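Local coordinates for protein 5,10-methylenetetrahydromethanopterin reductase (Methanopyrus kandleri, PDB 1EZW) that catalyses the reversible reduction of methylene-tetrahydromethanopterin to methyl-tetrahydromethanopterin with reduced coenzyme F420, a step of methanogenesis from carbon dioxide, at residues K184-S198 / E216-T230. Numbering follows the deposited sequence. Where two conformers were deposited one is given.
Sequences KTAGEIANGVLVNAS and EAGRSLDEIDVAAYT
R219 reaches the end of helix 180-189, where G187 O in the last turn and A190 O just beyond it accept side-chain donors, suiting a long chain rich in N-H groups. From CB the chain runs extended through CG, then bends at CD (chi3 76°), which passes the carbonyl oxygens of G187 and E188. Beyond the bend, NE turns back to E223 OE1 in a salt bridge whose hydrogen bond is long and weak (3.3 Å), while NH1 and NH2 both grip A190 O at 2.8 Å, that oxygen lying in the guanidinium plane. NH2 adds a weak bond to G187 O. Shortened to an alanine, the residue would lose all three nitrogens, and A190 O would probably be left to seek other donors, with E223 OE1 missing this charge. Farther out, K184 NZ meets E216 OE1 at 2.5 Å in a salt bridge, from above the carboxylate plane.

I224, branched and apolar, lays CD1 against the CA of G187 (3.6 Å) and CG2 against V193 CG2. Next to it strands 192-196 and 225-229 pair in parallel, the bonds alternating from D225 N to N191 O through to Y229 N to V195 O. On the face bearing L194, A227 and Y229, the leucine CB sits over the tyrosine ring centre in a CH-pi contact, 4.2 Å from the centroid; A227, its side chain a single methyl, packs CB beside the isobutyl end of L194, and W35 meets the tyrosine ring edge-to-face. Joined in sequence through helix 200-216, these neighbouring strands form a beta-alpha-beta crossover, the repeating unit of the TIM barrel.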
loop_
_atom_site.group_PDB
_atom_site.type_symbol
_atom_site.label_atom_id
_atom_site.label_comp_id
_atom_site.label_asym_id
_atom_site.label_seq_id
_atom_site.Cartn_x
_atom_site.Cartn_y
_atom_site.Cartn_z
ATOM N N LYS A 184 10.863 -20.876 -32.052
ATOM C CA LYS A 184 12.015 -21.742 -31.851
ATOM C C LYS A 184 12.987 -21.146 -30.798
ATOM O O LYS A 184 13.504 -21.844 -29.922
ATOM C CB LYS A 184 12.711 -21.931 -33.205
ATOM C CG LYS A 184 13.687 -23.051 -33.213
ATOM C CD LYS A 184 14.239 -23.238 -34.644
ATOM C CE LYS A 184 15.188 -24.427 -34.689
ATOM N NZ LYS A 184 16.222 -24.249 -33.643
ATOM N N THR A 185 13.205 -19.839 -30.880
ATOM C CA THR A 185 14.089 -19.170 -29.919
ATOM C C THR A 185 13.547 -19.319 -28.487
ATOM O O THR A 185 14.293 -19.541 -27.539
ATOM C CB THR A 185 14.204 -17.666 -30.270
ATOM O OG1 THR A 185 14.726 -17.551 -31.608
ATOM C CG2 THR A 185 15.149 -16.923 -29.272
ATOM N N ALA A 186 12.235 -19.182 -28.342
ATOM C CA ALA A 186 11.622 -19.298 -27.025
ATOM C C ALA A 186 11.804 -20.726 -26.486
ATOM O O ALA A 186 12.091 -20.925 -25.324
ATOM C CB ALA A 186 10.122 -18.906 -27.121
ATOM N N GLY A 187 11.682 -21.742 -27.352
ATOM C CA GLY A 187 11.873 -23.097 -26.848
ATOM C C GLY A 187 13.311 -23.305 -26.415
ATOM O O GLY A 187 13.625 -24.090 -25.514
ATOM N N GLU A 188 14.214 -22.558 -27.010
ATOM C CA GLU A 188 15.606 -22.715 -26.657
ATOM C C GLU A 188 16.018 -21.965 -25.395
ATOM O O GLU A 188 16.766 -22.494 -24.575
ATOM C CB GLU A 188 16.510 -22.249 -27.814
ATOM C CG GLU A 188 17.985 -22.260 -27.443
ATOM C CD GLU A 188 18.887 -21.658 -28.523
ATOM O OE1 GLU A 188 19.980 -21.168 -28.130
ATOM O OE2 GLU A 188 18.523 -21.678 -29.729
ATOM N N ILE A 189 15.487 -20.754 -25.209
ATOM C CA ILE A 189 15.965 -19.946 -24.100
ATOM C C ILE A 189 14.945 -19.511 -23.048
ATOM O O ILE A 189 15.336 -18.930 -22.036
ATOM C CB ILE A 189 16.619 -18.620 -24.613
ATOM C CG1 ILE A 189 15.526 -17.646 -25.083
ATOM C CG2 ILE A 189 17.593 -18.913 -25.822
ATOM C CD1 ILE A 189 15.994 -16.257 -25.513
ATOM N N ALA A 190 13.677 -19.819 -23.266
ATOM C CA ALA A 190 12.682 -19.338 -22.296
ATOM C C ALA A 190 12.073 -20.356 -21.353
ATOM O O ALA A 190 12.007 -21.557 -21.657
ATOM C CB ALA A 190 11.566 -18.622 -23.070
ATOM N N ASN A 191 11.593 -19.884 -20.193
ATOM C CA ASN A 191 10.868 -20.767 -19.276
ATOM C C ASN A 191 9.426 -20.930 -19.756
ATOM O O ASN A 191 8.738 -21.841 -19.346
ATOM C CB ASN A 191 10.815 -20.138 -17.885
ATOM C CG ASN A 191 12.157 -20.132 -17.237
ATOM O OD1 ASN A 191 12.728 -21.210 -16.986
ATOM N ND2 ASN A 191 12.691 -18.964 -16.974
ATOM N N GLY A 192 8.985 -20.000 -20.586
ATOM C CA GLY A 192 7.637 -20.057 -21.118
ATOM C C GLY A 192 7.468 -19.243 -22.379
ATOM O O GLY A 192 8.318 -18.418 -22.728
ATOM N N VAL A 193 6.352 -19.464 -23.069
ATOM C CA VAL A 193 6.072 -18.774 -24.299
ATOM C C VAL A 193 4.667 -18.189 -24.254
ATOM O O VAL A 193 3.711 -18.875 -23.909
ATOM C CB VAL A 193 6.170 -19.762 -25.509
ATOM C CG1 VAL A 193 6.168 -18.966 -26.837
ATOM C CG2 VAL A 193 7.407 -20.635 -25.365
ATOM N N LEU A 194 4.540 -16.913 -24.590
ATOM C CA LEU A 194 3.241 -16.252 -24.619
ATOM C C LEU A 194 2.825 -16.164 -26.068
ATOM O O LEU A 194 3.404 -15.414 -26.876
ATOM C CB LEU A 194 3.363 -14.837 -24.007
ATOM C CG LEU A 194 3.823 -14.872 -22.545
ATOM C CD1 LEU A 194 4.237 -13.458 -22.076
ATOM C CD2 LEU A 194 2.704 -15.406 -21.680
ATOM N N VAL A 195 1.836 -16.979 -26.420
ATOM C CA VAL A 195 1.330 -17.012 -27.784
ATOM C C VAL A 195 -0.041 -16.362 -27.857
ATOM O O VAL A 195 -0.960 -16.775 -27.160
ATOM C CB VAL A 195 1.239 -18.478 -28.255
ATOM C CG1 VAL A 195 0.708 -18.544 -29.702
ATOM C CG2 VAL A 195 2.594 -19.123 -28.136
ATOM N N ASN A 196 -0.157 -15.330 -28.681
ATOM C CA ASN A 196 -1.417 -14.640 -28.880
ATOM C C ASN A 196 -2.283 -15.522 -29.770
ATOM O O ASN A 196 -2.196 -15.440 -31.001
ATOM C CB ASN A 196 -1.197 -13.287 -29.568
ATOM C CG ASN A 196 -0.768 -12.194 -28.597
ATOM O OD1 ASN A 196 -0.315 -11.123 -29.006
ATOM N ND2 ASN A 196 -0.940 -12.444 -27.315
ATOM N N ALA A 197 -3.064 -16.393 -29.141
ATOM C CA ALA A 197 -3.977 -17.278 -29.884
ATOM C C ALA A 197 -4.932 -17.904 -28.902
ATOM O O ALA A 197 -4.599 -18.054 -27.724
ATOM C CB ALA A 197 -3.157 -18.387 -30.622
ATOM N N SER A 198 -6.102 -18.335 -29.394
ATOM C CA SER A 198 -7.115 -18.915 -28.530
ATOM C C SER A 198 -7.680 -20.258 -29.017
ATOM O O SER A 198 -8.613 -20.781 -28.413
ATOM C CB SER A 198 -8.284 -17.908 -28.407
ATOM O OG SER A 198 -7.803 -16.622 -28.001
ATOM N N GLU A 216 17.019 -28.587 -29.377
ATOM C CA GLU A 216 18.339 -28.073 -29.704
ATOM C C GLU A 216 19.077 -27.552 -28.473
ATOM O O GLU A 216 20.310 -27.446 -28.471
ATOM C CB GLU A 216 18.236 -27.006 -30.794
ATOM C CG GLU A 216 17.949 -27.641 -32.151
ATOM C CD GLU A 216 17.843 -26.636 -33.286
ATOM O OE1 GLU A 216 18.343 -25.502 -33.125
ATOM O OE2 GLU A 216 17.279 -26.998 -34.347
ATOM N N ALA A 217 18.346 -27.267 -27.395
ATOM C CA ALA A 217 18.980 -26.790 -26.180
ATOM C C ALA A 217 19.050 -27.922 -25.154
ATOM O O ALA A 217 19.400 -27.700 -24.005
ATOM C CB ALA A 217 18.175 -25.577 -25.600
ATOM N N GLY A 218 18.716 -29.143 -25.575
ATOM C CA GLY A 218 18.760 -30.266 -24.654
ATOM C C GLY A 218 17.652 -30.223 -23.614
ATOM O O GLY A 218 17.776 -30.814 -22.532
ATOM N N ARG A 219 16.557 -29.545 -23.945
ATOM C CA ARG A 219 15.446 -29.408 -23.016
ATOM C C ARG A 219 14.248 -30.220 -23.460
ATOM O O ARG A 219 14.069 -30.496 -24.642
ATOM C CB ARG A 219 15.009 -27.935 -22.928
ATOM C CG ARG A 219 16.138 -26.976 -22.591
ATOM C CD ARG A 219 15.685 -25.524 -22.747
ATOM N NE ARG A 219 14.849 -25.132 -21.614
ATOM C CZ ARG A 219 14.011 -24.101 -21.641
ATOM N NH1 ARG A 219 13.289 -23.816 -20.546
ATOM N NH2 ARG A 219 13.846 -23.400 -22.754
ATOM N N SER A 220 13.422 -30.587 -22.495
ATOM C CA SER A 220 12.208 -31.314 -22.772
ATOM C C SER A 220 11.126 -30.257 -22.920
ATOM O O SER A 220 11.225 -29.179 -22.337
ATOM C CB SER A 220 11.873 -32.236 -21.603
ATOM O OG SER A 220 10.523 -32.670 -21.663
ATOM N N LEU A 221 10.123 -30.544 -23.734
ATOM C CA LEU A 221 9.015 -29.618 -23.900
ATOM C C LEU A 221 8.317 -29.365 -22.557
ATOM O O LEU A 221 7.739 -28.303 -22.362
ATOM C CB LEU A 221 8.012 -30.174 -24.929
ATOM C CG LEU A 221 6.783 -29.360 -25.348
ATOM C CD1 LEU A 221 7.198 -27.993 -25.896
ATOM C CD2 LEU A 221 6.013 -30.109 -26.424
ATOM N N ASP A 222 8.388 -30.310 -21.621
ATOM C CA ASP A 222 7.709 -30.094 -20.341
ATOM C C ASP A 222 8.357 -29.060 -19.425
ATOM O O ASP A 222 7.804 -28.731 -18.382
ATOM C CB ASP A 222 7.510 -31.411 -19.587
ATOM C CG ASP A 222 8.805 -32.125 -19.314
ATOM O OD1 ASP A 222 9.714 -31.501 -18.722
ATOM O OD2 ASP A 222 8.916 -33.321 -19.682
ATOM N N GLU A 223 9.520 -28.552 -19.811
ATOM C CA GLU A 223 10.217 -27.518 -19.057
ATOM C C GLU A 223 9.668 -26.152 -19.449
ATOM O O GLU A 223 10.016 -25.133 -18.847
ATOM C CB GLU A 223 11.700 -27.501 -19.418
ATOM C CG GLU A 223 12.481 -28.699 -18.955
ATOM C CD GLU A 223 13.928 -28.639 -19.413
ATOM O OE1 GLU A 223 14.548 -27.549 -19.330
ATOM O OE2 GLU A 223 14.446 -29.689 -19.845
ATOM N N ILE A 224 8.840 -26.130 -20.485
ATOM C CA ILE A 224 8.326 -24.883 -21.000
ATOM C C ILE A 224 6.836 -24.692 -20.765
ATOM O O ILE A 224 6.019 -25.558 -21.064
ATOM C CB ILE A 224 8.655 -24.789 -22.504
ATOM C CG1 ILE A 224 10.182 -24.947 -22.660
ATOM C CG2 ILE A 224 8.175 -23.449 -23.089
ATOM C CD1 ILE A 224 10.649 -25.079 -24.049
ATOM N N ASP A 225 6.502 -23.558 -20.157
ATOM C CA ASP A 225 5.105 -23.229 -19.894
ATOM C C ASP A 225 4.552 -22.576 -21.159
ATOM O O ASP A 225 4.903 -21.431 -21.490
ATOM C CB ASP A 225 5.035 -22.276 -18.673
ATOM C CG ASP A 225 3.601 -22.008 -18.204
ATOM O OD1 ASP A 225 2.718 -22.841 -18.477
ATOM O OD2 ASP A 225 3.364 -20.983 -17.527
ATOM N N VAL A 226 3.706 -23.298 -21.907
ATOM C CA VAL A 226 3.114 -22.748 -23.119
ATOM C C VAL A 226 1.837 -22.005 -22.722
ATOM O O VAL A 226 0.819 -22.618 -22.382
ATOM C CB VAL A 226 2.775 -23.881 -24.141
ATOM C CG1 VAL A 226 2.164 -23.304 -25.390
ATOM C CG2 VAL A 226 4.070 -24.592 -24.530
ATOM N N ALA A 227 1.908 -20.677 -22.783
ATOM C CA ALA A 227 0.799 -19.824 -22.344
ATOM C C ALA A 227 0.007 -19.248 -23.474
ATOM O O ALA A 227 0.553 -18.596 -24.381
ATOM C CB ALA A 227 1.353 -18.694 -21.469
ATOM N N ALA A 228 -1.302 -19.499 -23.455
ATOM C CA ALA A 228 -2.157 -18.956 -24.480
ATOM C C ALA A 228 -2.696 -17.601 -24.032
ATOM O O ALA A 228 -3.418 -17.543 -23.046
ATOM C CB ALA A 228 -3.351 -19.916 -24.725
ATOM N N TYR A 229 -2.302 -16.537 -24.721
ATOM C CA TYR A 229 -2.798 -15.193 -24.414
ATOM C C TYR A 229 -4.096 -15.120 -25.231
ATOM O O TYR A 229 -4.077 -14.820 -26.432
ATOM C CB TYR A 229 -1.768 -14.153 -24.891
ATOM C CG TYR A 229 -0.937 -13.489 -23.790
ATOM C CD1 TYR A 229 -0.697 -14.124 -22.568
ATOM C CD2 TYR A 229 -0.346 -12.249 -24.011
ATOM C CE1 TYR A 229 0.130 -13.522 -21.583
ATOM C CE2 TYR A 229 0.471 -11.647 -23.052
ATOM C CZ TYR A 229 0.705 -12.283 -21.846
ATOM O OH TYR A 229 1.551 -11.687 -20.926
ATOM N N THR A 230 -5.225 -15.382 -24.571
ATOM C CA THR A 230 -6.523 -15.441 -25.248
ATOM C C THR A 230 -7.434 -14.232 -25.222
ATOM O O THR A 230 -7.240 -13.296 -24.439
ATOM C CB THR A 230 -7.372 -16.593 -24.662
ATOM O OG1 THR A 230 -7.898 -16.204 -23.372
ATOM C CG2 THR A 230 -6.518 -17.866 -24.478
#